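Local coordinates for protein potential RNA-dependent RNA polymerase (Human picobirnavirus, PDB 5I62) that probably copies RNA from an RNA template, joining ribonucleoside triphosphates into new strands with release of diphosphate, in both viral transcription and genome replication, at residues L19-F23 / A307-G311; D255-D261 / K388-K393. One frame throughout, in Å; residues are numbered along the deposited sequence.

Contact 1: L19-F23 / A307-G311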
ATOM      1  N   LEU A  19      16.254  -8.035 -18.151  1.00 23.40           N
ATOM      2  CA  LEU A  19      14.876  -8.495 -18.311  1.00 22.94           C
ATOM      3  C   LEU A  19      14.826 -10.011 -18.418  1.00 23.82           C
ATOM      4  O   LEU A  19      13.910 -10.661 -17.899  1.00 19.16           O
ATOM      5  CB  LEU A  19      14.260  -7.858 -19.554  1.00 20.68           C
ATOM      6  CG  LEU A  19      12.767  -8.054 -19.810  1.00 24.14           C
ATOM      7  CD1 LEU A  19      11.927  -7.521 -18.632  1.00 20.05           C
ATOM      8  CD2 LEU A  19      12.373  -7.411 -21.135  1.00 24.22           C
ATOM      9  N   ARG A  20      15.802 -10.585 -19.115  1.00 23.59           N
ATOM     10  CA  ARG A  20      15.891 -12.029 -19.263  1.00 22.54           C
ATOM     11  C   ARG A  20      16.065 -12.722 -17.914  1.00 19.99           C
ATOM     12  O   ARG A  20      15.374 -13.704 -17.613  1.00 24.43           O
ATOM     13  CB  ARG A  20      17.057 -12.348 -20.194  1.00 28.18           C
ATOM     14  CG  ARG A  20      17.342 -13.798 -20.311  1.00 31.28           C
ATOM     15  CD  ARG A  20      16.115 -14.524 -20.648  1.00 25.60           C
ATOM     16  NE  ARG A  20      15.989 -14.670 -22.080  1.00 36.56           N
ATOM     17  CZ  ARG A  20      15.249 -15.615 -22.636  1.00 41.57           C
ATOM     18  NH1 ARG A  20      14.573 -16.450 -21.846  1.00 38.38           N
ATOM     19  NH2 ARG A  20      15.175 -15.710 -23.958  1.00 38.53           N
ATOM     20  N   ALA A  21      16.991 -12.226 -17.094  1.00 21.00           N
ATOM     21  CA  ALA A  21      17.148 -12.758 -15.747  1.00 22.25           C
ATOM     22  C   ALA A  21      15.874 -12.584 -14.939  1.00 23.75           C
ATOM     23  O   ALA A  21      15.480 -13.479 -14.180  1.00 20.20           O
ATOM     24  CB  ALA A  21      18.295 -12.059 -15.036  1.00 21.25           C
ATOM     25  N   TYR A  22      15.248 -11.410 -15.054  1.00 20.51           N
ATOM     26  CA  TYR A  22      14.034 -11.131 -14.294  1.00 20.98           C
ATOM     27  C   TYR A  22      12.993 -12.220 -14.516  1.00 19.10           C
ATOM     28  O   TYR A  22      12.485 -12.814 -13.559  1.00 21.69           O
ATOM     29  CB  TYR A  22      13.470  -9.762 -14.674  1.00 22.26           C
ATOM     30  CG  TYR A  22      12.245  -9.393 -13.864  1.00 22.20           C
ATOM     31  CD1 TYR A  22      12.364  -8.747 -12.636  1.00 23.94           C
ATOM     32  CD2 TYR A  22      10.974  -9.721 -14.316  1.00 20.43           C
ATOM     33  CE1 TYR A  22      11.238  -8.426 -11.886  1.00 22.17           C
ATOM     34  CE2 TYR A  22       9.848  -9.410 -13.566  1.00 18.04           C
ATOM     35  CZ  TYR A  22       9.991  -8.759 -12.365  1.00 18.53           C
ATOM     36  OH  TYR A  22       8.863  -8.448 -11.640  1.00 21.85           O
ATOM     37  N   PHE A  23      12.667 -12.505 -15.775  1.00 17.06           N
ATOM     38  CA  PHE A  23      11.600 -13.465 -16.028  1.00 19.34           C
ATOM     39  C   PHE A  23      12.015 -14.898 -15.703  1.00 21.15           C
ATOM     40  O   PHE A  23      11.154 -15.721 -15.350  1.00 16.92           O
ATOM     41  CB  PHE A  23      11.102 -13.340 -17.461  1.00 18.81           C
ATOM     42  CG  PHE A  23      10.143 -12.197 -17.656  1.00 20.31           C
ATOM     43  CD1 PHE A  23       8.977 -12.134 -16.896  1.00 18.07           C
ATOM     44  CD2 PHE A  23      10.402 -11.181 -18.558  1.00 19.10           C
ATOM     45  CE1 PHE A  23       8.067 -11.095 -17.057  1.00 16.71           C
ATOM     46  CE2 PHE A  23       9.495 -10.129 -18.720  1.00 21.17           C
ATOM     47  CZ  PHE A  23       8.326 -10.096 -17.964  1.00 18.26           C
ATOM     48  N   ALA A 307       2.755  -8.540 -19.162  1.00 16.44           N
ATOM     49  CA  ALA A 307       3.859  -9.427 -19.539  1.00 17.39           C
ATOM     50  C   ALA A 307       4.229 -10.245 -18.303  1.00 14.68           C
ATOM     51  O   ALA A 307       4.809  -9.726 -17.352  1.00 16.40           O
ATOM     52  CB  ALA A 307       5.049  -8.628 -20.061  1.00 18.56           C
ATOM     53  N   TYR A 308       3.890 -11.530 -18.304  1.00 16.53           N
ATOM     54  CA  TYR A 308       4.091 -12.359 -17.120  1.00 16.87           C
ATOM     55  C   TYR A 308       5.209 -13.383 -17.289  1.00 18.77           C
ATOM     56  O   TYR A 308       5.570 -14.053 -16.313  1.00 18.89           O
ATOM     57  CB  TYR A 308       2.783 -13.063 -16.730  1.00 16.97           C
ATOM     58  CG  TYR A 308       2.195 -13.936 -17.822  1.00 18.03           C
ATOM     59  CD1 TYR A 308       2.518 -15.286 -17.907  1.00 21.02           C
ATOM     60  CD2 TYR A 308       1.305 -13.412 -18.752  1.00 20.07           C
ATOM     61  CE1 TYR A 308       1.985 -16.087 -18.895  1.00 23.16           C
ATOM     62  CE2 TYR A 308       0.759 -14.203 -19.750  1.00 19.49           C
ATOM     63  CZ  TYR A 308       1.103 -15.543 -19.814  1.00 23.35           C
ATOM     64  OH  TYR A 308       0.574 -16.337 -20.807  1.00 26.31           O
ATOM     65  N   ASN A 309       5.770 -13.503 -18.487  1.00 16.63           N
ATOM     66  CA  ASN A 309       6.930 -14.347 -18.741  1.00 17.25           C
ATOM     67  C   ASN A 309       7.613 -13.810 -19.990  1.00 19.36           C
ATOM     68  O   ASN A 309       7.056 -12.984 -20.708  1.00 17.40           O
ATOM     69  CB  ASN A 309       6.533 -15.820 -18.900  1.00 18.63           C
ATOM     70  CG  ASN A 309       7.735 -16.774 -18.823  1.00 22.06           C
ATOM     71  OD1 ASN A 309       8.857 -16.367 -18.533  1.00 19.40           O
ATOM     72  ND2 ASN A 309       7.485 -18.048 -19.078  1.00 23.20           N
ATOM     73  N   TRP A 310       8.842 -14.270 -20.233  1.00 20.32           N
ATOM     74  CA  TRP A 310       9.531 -13.870 -21.456  1.00 21.24           C
ATOM     75  C   TRP A 310       8.712 -14.302 -22.664  1.00 17.92           C
ATOM     76  O   TRP A 310       8.451 -15.490 -22.853  1.00 23.57           O
ATOM     77  CB  TRP A 310      10.928 -14.481 -21.513  1.00 21.69           C
ATOM     78  CG  TRP A 310      11.703 -14.007 -22.682  1.00 22.54           C
ATOM     79  CD1 TRP A 310      11.705 -14.540 -23.939  1.00 25.61           C
ATOM     80  CD2 TRP A 310      12.581 -12.884 -22.720  1.00 20.81           C
ATOM     81  NE1 TRP A 310      12.545 -13.819 -24.759  1.00 23.71           N
ATOM     82  CE2 TRP A 310      13.105 -12.804 -24.033  1.00 22.85           C
ATOM     83  CE3 TRP A 310      12.995 -11.949 -21.768  1.00 22.05           C
ATOM     84  CZ2 TRP A 310      14.005 -11.818 -24.419  1.00 20.13           C
ATOM     85  CZ3 TRP A 310      13.898 -10.970 -22.150  1.00 23.57           C
ATOM     86  CH2 TRP A 310      14.393 -10.911 -23.469  1.00 23.91           C
ATOM     87  N   GLY A 311       8.277 -13.338 -23.468  1.00 18.29           N
ATOM     88  CA  GLY A 311       7.505 -13.679 -24.645  1.00 17.96           C
ATOM     89  C   GLY A 311       6.048 -14.019 -24.401  1.00 24.07           C
ATOM     90  O   GLY A 311       5.386 -14.530 -25.303  1.00 23.71           O
TER
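Arg20 lays its guanidinium flat on the indole of Trp310, the two planes only 15° from parallel. Its CZ sits 3.7 Å from the centroid of the Trp310 five-membered ring, almost straight above it, which makes this a cation-pi stack. NH2 of Arg20 and NE1 of Trp310 come within 3.3 Å, but both are donors, and the attraction is that of a planar cation over an electron-rich face rather than a hydrogen bond. Arginine suits the place because its long chain, leaving the helix with CG anti to the backbone N (chi1 174°) and then bending twice, can bring a flat charged group over the ring. The far rim of the indole is met by apolar Leu19, whose CG is 3.9 Å from CZ3 of Trp310.

One turn along the helix from Leu19, Phe23 turns a face to the backbone of 307-311, with Asn309 C over the ring centre and Trp310 N 3.6 Å from Phe23 CG. Ala307 O lies near the ring plane, 3.5 Å from Phe23 CE1, while CZ of Phe23 rests 4.2 Å from the small CB of Ala307. The second face of Phe23 is touched by CD2 of Tyr22.

Behind these contacts, Asn309 OD1 accepts the N-H of Trp310 at 2.7 Å from above its carbonyl plane, a local bond where the strand gives way to loop, and Asn309 ND2 is held by Glu312.

The axes of the short helix and strand pass 9.5 Å apart at 71°. Strand 306-309 pairs in parallel with strand 176-189, against whose Val183 Phe23 also packs and to whose Leu184 O Tyr22 OH is bonded; Trp8 of helix 5-11 meets Trp310, joining this N-terminal helical layer to the mixed sheet.

Contact 2: D255-D261 / K388-K393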
ATOM      1  N   ASP A 255     -23.418   3.737  19.325  1.00 23.83           N
ATOM      2  CA  ASP A 255     -22.972   3.146  18.071  1.00 26.49           C
ATOM      3  C   ASP A 255     -21.615   2.480  18.215  1.00 24.30           C
ATOM      4  O   ASP A 255     -20.810   2.835  19.076  1.00 21.15           O
ATOM      5  CB  ASP A 255     -22.897   4.186  16.960  1.00 21.72           C
ATOM      6  CG  ASP A 255     -24.257   4.648  16.506  1.00 25.53           C
ATOM      7  OD1 ASP A 255     -25.121   3.775  16.228  1.00 27.34           O
ATOM      8  OD2 ASP A 255     -24.460   5.878  16.427  1.00 25.67           O
ATOM      9  N   VAL A 256     -21.366   1.507  17.335  1.00 22.01           N
ATOM     10  CA  VAL A 256     -20.062   0.885  17.237  1.00 21.41           C
ATOM     11  C   VAL A 256     -19.248   1.642  16.198  1.00 21.17           C
ATOM     12  O   VAL A 256     -19.775   2.399  15.378  1.00 18.43           O
ATOM     13  CB  VAL A 256     -20.148  -0.611  16.865  1.00 20.94           C
ATOM     14  CG1 VAL A 256     -20.867  -1.403  17.961  1.00 24.39           C
ATOM     15  CG2 VAL A 256     -20.844  -0.778  15.524  1.00 17.68           C
ATOM     16  N   VAL A 257     -17.943   1.429  16.239  1.00 19.27           N
ATOM     17  CA  VAL A 257     -17.057   1.743  15.124  1.00 17.86           C
ATOM     18  C   VAL A 257     -16.842   0.453  14.353  1.00 18.28           C
ATOM     19  O   VAL A 257     -16.673  -0.607  14.961  1.00 18.54           O
ATOM     20  CB  VAL A 257     -15.727   2.321  15.635  1.00 20.04           C
ATOM     21  CG1 VAL A 257     -14.752   2.544  14.490  1.00 19.53           C
ATOM     22  CG2 VAL A 257     -15.993   3.604  16.387  1.00 19.32           C
ATOM     23  N   VAL A 258     -16.887   0.525  13.027  1.00 18.09           N
ATOM     24  CA  VAL A 258     -16.676  -0.639  12.177  1.00 17.90           C
ATOM     25  C   VAL A 258     -15.351  -0.483  11.446  1.00 16.72           C
ATOM     26  O   VAL A 258     -15.120   0.526  10.768  1.00 15.07           O
ATOM     27  CB  VAL A 258     -17.825  -0.833  11.174  1.00 18.17           C
ATOM     28  CG1 VAL A 258     -17.515  -2.015  10.246  1.00 17.37           C
ATOM     29  CG2 VAL A 258     -19.145  -1.037  11.895  1.00 18.57           C
ATOM     30  N   CYS A 259     -14.485  -1.478  11.574  1.00 19.10           N
ATOM     31  CA  CYS A 259     -13.229  -1.542  10.832  1.00 17.48           C
ATOM     32  C   CYS A 259     -13.417  -2.570   9.726  1.00 21.62           C
ATOM     33  O   CYS A 259     -13.576  -3.765  10.007  1.00 21.62           O
ATOM     34  CB  CYS A 259     -12.069  -1.924  11.738  1.00 21.93           C
ATOM     35  SG  CYS A 259     -11.967  -0.935  13.236  1.00 24.43           S
ATOM     36  N   THR A 260     -13.404  -2.112   8.483  1.00 17.95           N
ATOM     37  CA  THR A 260     -13.785  -2.960   7.373  1.00 18.96           C
ATOM     38  C   THR A 260     -12.570  -3.694   6.832  1.00 22.75           C
ATOM     39  O   THR A 260     -11.422  -3.336   7.094  1.00 22.28           O
ATOM     40  CB  THR A 260     -14.451  -2.137   6.268  1.00 19.96           C
ATOM     41  OG1 THR A 260     -13.648  -0.992   5.987  1.00 17.85           O
ATOM     42  CG2 THR A 260     -15.840  -1.671   6.718  1.00 17.19           C
ATOM     43  N   ASP A 261     -12.836  -4.714   6.028  1.00 22.57           N
ATOM     44  CA  ASP A 261     -11.742  -5.386   5.354  1.00 24.94           C
ATOM     45  C   ASP A 261     -12.250  -5.969   4.040  1.00 26.07           C
ATOM     46  O   ASP A 261     -13.318  -6.592   4.017  1.00 21.87           O
ATOM     47  CB  ASP A 261     -11.192  -6.478   6.259  1.00 27.80           C
ATOM     48  CG  ASP A 261     -10.064  -7.236   5.605  1.00 35.97           C
ATOM     49  OD1 ASP A 261      -8.896  -6.939   5.814  1.00 36.67           O
ATOM     50  OD2 ASP A 261     -10.339  -8.088   4.759  1.00 37.15           O
ATOM     51  N   LYS A 388     -13.920 -11.109   9.059  1.00 29.72           N
ATOM     52  CA  LYS A 388     -12.743 -10.282   9.208  1.00 29.92           C
ATOM     53  C   LYS A 388     -13.077  -8.825   9.467  1.00 27.15           C
ATOM     54  O   LYS A 388     -12.159  -8.028   9.669  1.00 26.23           O
ATOM     55  CB  LYS A 388     -11.879 -10.418   7.966  1.00 32.10           C
ATOM     56  CG  LYS A 388     -12.331  -9.565   6.844  1.00 38.00           C
ATOM     57  CD  LYS A 388     -11.747 -10.078   5.630  1.00 49.43           C
ATOM     58  CE  LYS A 388     -12.866 -10.214   4.872  1.00 44.88           C
ATOM     59  NZ  LYS A 388     -12.519 -10.475   3.388  1.00 52.84           N
ATOM     60  N   GLN A 389     -14.351  -8.450   9.402  1.00 26.93           N
ATOM     61  CA  GLN A 389     -14.729  -7.133   9.864  1.00 23.31           C
ATOM     62  C   GLN A 389     -14.537  -7.102  11.375  1.00 28.27           C
ATOM     63  O   GLN A 389     -14.583  -8.139  12.043  1.00 31.74           O
ATOM     64  CB  GLN A 389     -16.177  -6.824   9.485  1.00 23.91           C
ATOM     65  CG  GLN A 389     -16.573  -7.245   8.060  1.00 23.79           C
ATOM     66  CD  GLN A 389     -15.662  -6.690   6.974  1.00 25.25           C
ATOM     67  OE1 GLN A 389     -15.476  -5.476   6.860  1.00 24.36           O
ATOM     68  NE2 GLN A 389     -15.124  -7.580   6.139  1.00 26.19           N
ATOM     69  N   TYR A 390     -14.282  -5.919  11.914  1.00 26.27           N
ATOM     70  CA  TYR A 390     -14.107  -5.766  13.349  1.00 26.05           C
ATOM     71  C   TYR A 390     -14.975  -4.618  13.847  1.00 24.61           C
ATOM     72  O   TYR A 390     -15.091  -3.583  13.188  1.00 20.14           O
ATOM     73  CB  TYR A 390     -12.630  -5.521  13.728  1.00 26.58           C
ATOM     74  CG  TYR A 390     -12.445  -5.303  15.218  1.00 28.39           C
ATOM     75  CD1 TYR A 390     -12.441  -6.380  16.107  1.00 32.77           C
ATOM     76  CD2 TYR A 390     -12.310  -4.023  15.741  1.00 30.10           C
ATOM     77  CE1 TYR A 390     -12.288  -6.183  17.477  1.00 33.05           C
ATOM     78  CE2 TYR A 390     -12.151  -3.814  17.100  1.00 27.41           C
ATOM     79  CZ  TYR A 390     -12.137  -4.893  17.966  1.00 35.03           C
ATOM     80  OH  TYR A 390     -11.979  -4.673  19.320  1.00 32.83           O
ATOM     81  N   VAL A 391     -15.582  -4.818  15.016  1.00 24.13           N
ATOM     82  CA  VAL A 391     -16.590  -3.922  15.567  1.00 23.36           C
ATOM     83  C   VAL A 391     -16.308  -3.718  17.052  1.00 24.77           C
ATOM     84  O   VAL A 391     -16.009  -4.674  17.769  1.00 22.23           O
ATOM     85  CB  VAL A 391     -18.001  -4.506  15.328  1.00 28.93           C
ATOM     86  CG1 VAL A 391     -19.001  -3.817  16.139  1.00 30.33           C
ATOM     87  CG2 VAL A 391     -18.390  -4.406  13.866  1.00 27.92           C
ATOM     88  N   SER A 392     -16.400  -2.473  17.511  1.00 23.34           N
ATOM     89  CA  SER A 392     -16.238  -2.161  18.926  1.00 24.99           C
ATOM     90  C   SER A 392     -16.791  -0.764  19.177  1.00 24.20           C
ATOM     91  O   SER A 392     -16.797   0.079  18.279  1.00 21.70           O
ATOM     92  CB  SER A 392     -14.758  -2.257  19.347  1.00 27.35           C
ATOM     93  OG  SER A 392     -14.497  -1.725  20.643  1.00 28.35           O
ATOM     94  N   LYS A 393     -17.252  -0.521  20.407  1.00 22.69           N
ATOM     95  CA  LYS A 393     -17.604   0.842  20.802  1.00 23.84           C
ATOM     96  C   LYS A 393     -16.429   1.632  21.358  1.00 24.07           C
ATOM     97  O   LYS A 393     -16.501   2.862  21.396  1.00 25.73           O
ATOM     98  CB  LYS A 393     -18.726   0.855  21.849  1.00 25.75           C
ATOM     99  CG  LYS A 393     -20.036   0.278  21.363  1.00 27.38           C
ATOM    100  CD  LYS A 393     -21.151   0.473  22.378  1.00 34.31           C
ATOM    101  CE  LYS A 393     -22.377  -0.327  21.954  1.00 35.94           C
ATOM    102  NZ  LYS A 393     -23.525  -0.147  22.884  1.00 46.56           N
TER
HETATM  103  O   HOH W   1     -10.931  -5.386  10.178  1.00 36.79           O
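The Tyr390 ring meets Cys259 edge-on: SG lies in the ring plane, 4.0 Å from CD2, a sulfur-aromatic contact made by the rim. A slim, polarisable cysteine fits beside the ring, whose OH goes on to Asp395. The other flat group, the amide of Gln389, reads the backbone of Asp261 with both its ends. OE1 accepts Asp261 N at 2.9 Å, with the donor tilted from the carbonyl plane, whereas NE2 gives a nearly straight bond of 3.0 Å to Asp261 O, which lies in the amide plane. With CG anti to the carbonyl carbon (chi1 -43°) and a bend at chi2 (-54°), the Gln389 chain swings its amide over to Asp261, so that a side chain continues the pairing beyond strand 390-392. NE2 has a second acceptor in Asn385 O.

From Gln389 onward the two backbones run antiparallel. Val257 with Ser392 and Cys259 with Tyr390 are hydrogen-bonded pairs; Cys259 N reaches Tyr390 O at 2.7 Å. Val258 and Val391 form the non-hydrogen-bonded pair between them, their CG2 methyls side by side at 4.0 Å on one face. Val391 CG1 also presses tightly on Val256 CB at 3.5 Å, where Val256 leads into the strand. A water donates to both Cys259 O and Lys388 O, bridging the two segments next to the last backbone pair.

Strand 257-261 is flanked by strand 360-363 on its other side, and helix 370-378 packs on the Thr260 and Val391 face. This is the antiparallel sheet of a polymerase palm: the Asp-bearing central strand matches motif A, next to the Gly-Asp-Asp hairpin of motif C.

In the fold
From the N terminus, the chain passes through helix 17-28 and the long mixed-sheet strands, then lays down 255-261, the first half of contact 2, before 307-311 returns to the helix and closes the loop of contact 1. It goes on through the hairpin of strands 355-357 and 360-363 and helix 370-378 until 388-393 closes contact 2. The two closures therefore cross rather than nest. Contact 1 ties the N-terminal helices to the mixed sheet, probably part of the fingers; contact 2 completes an edge of the palm sheet. Their centres are about 43 Å apart, on opposite sides of the chain's centre, and they do not touch.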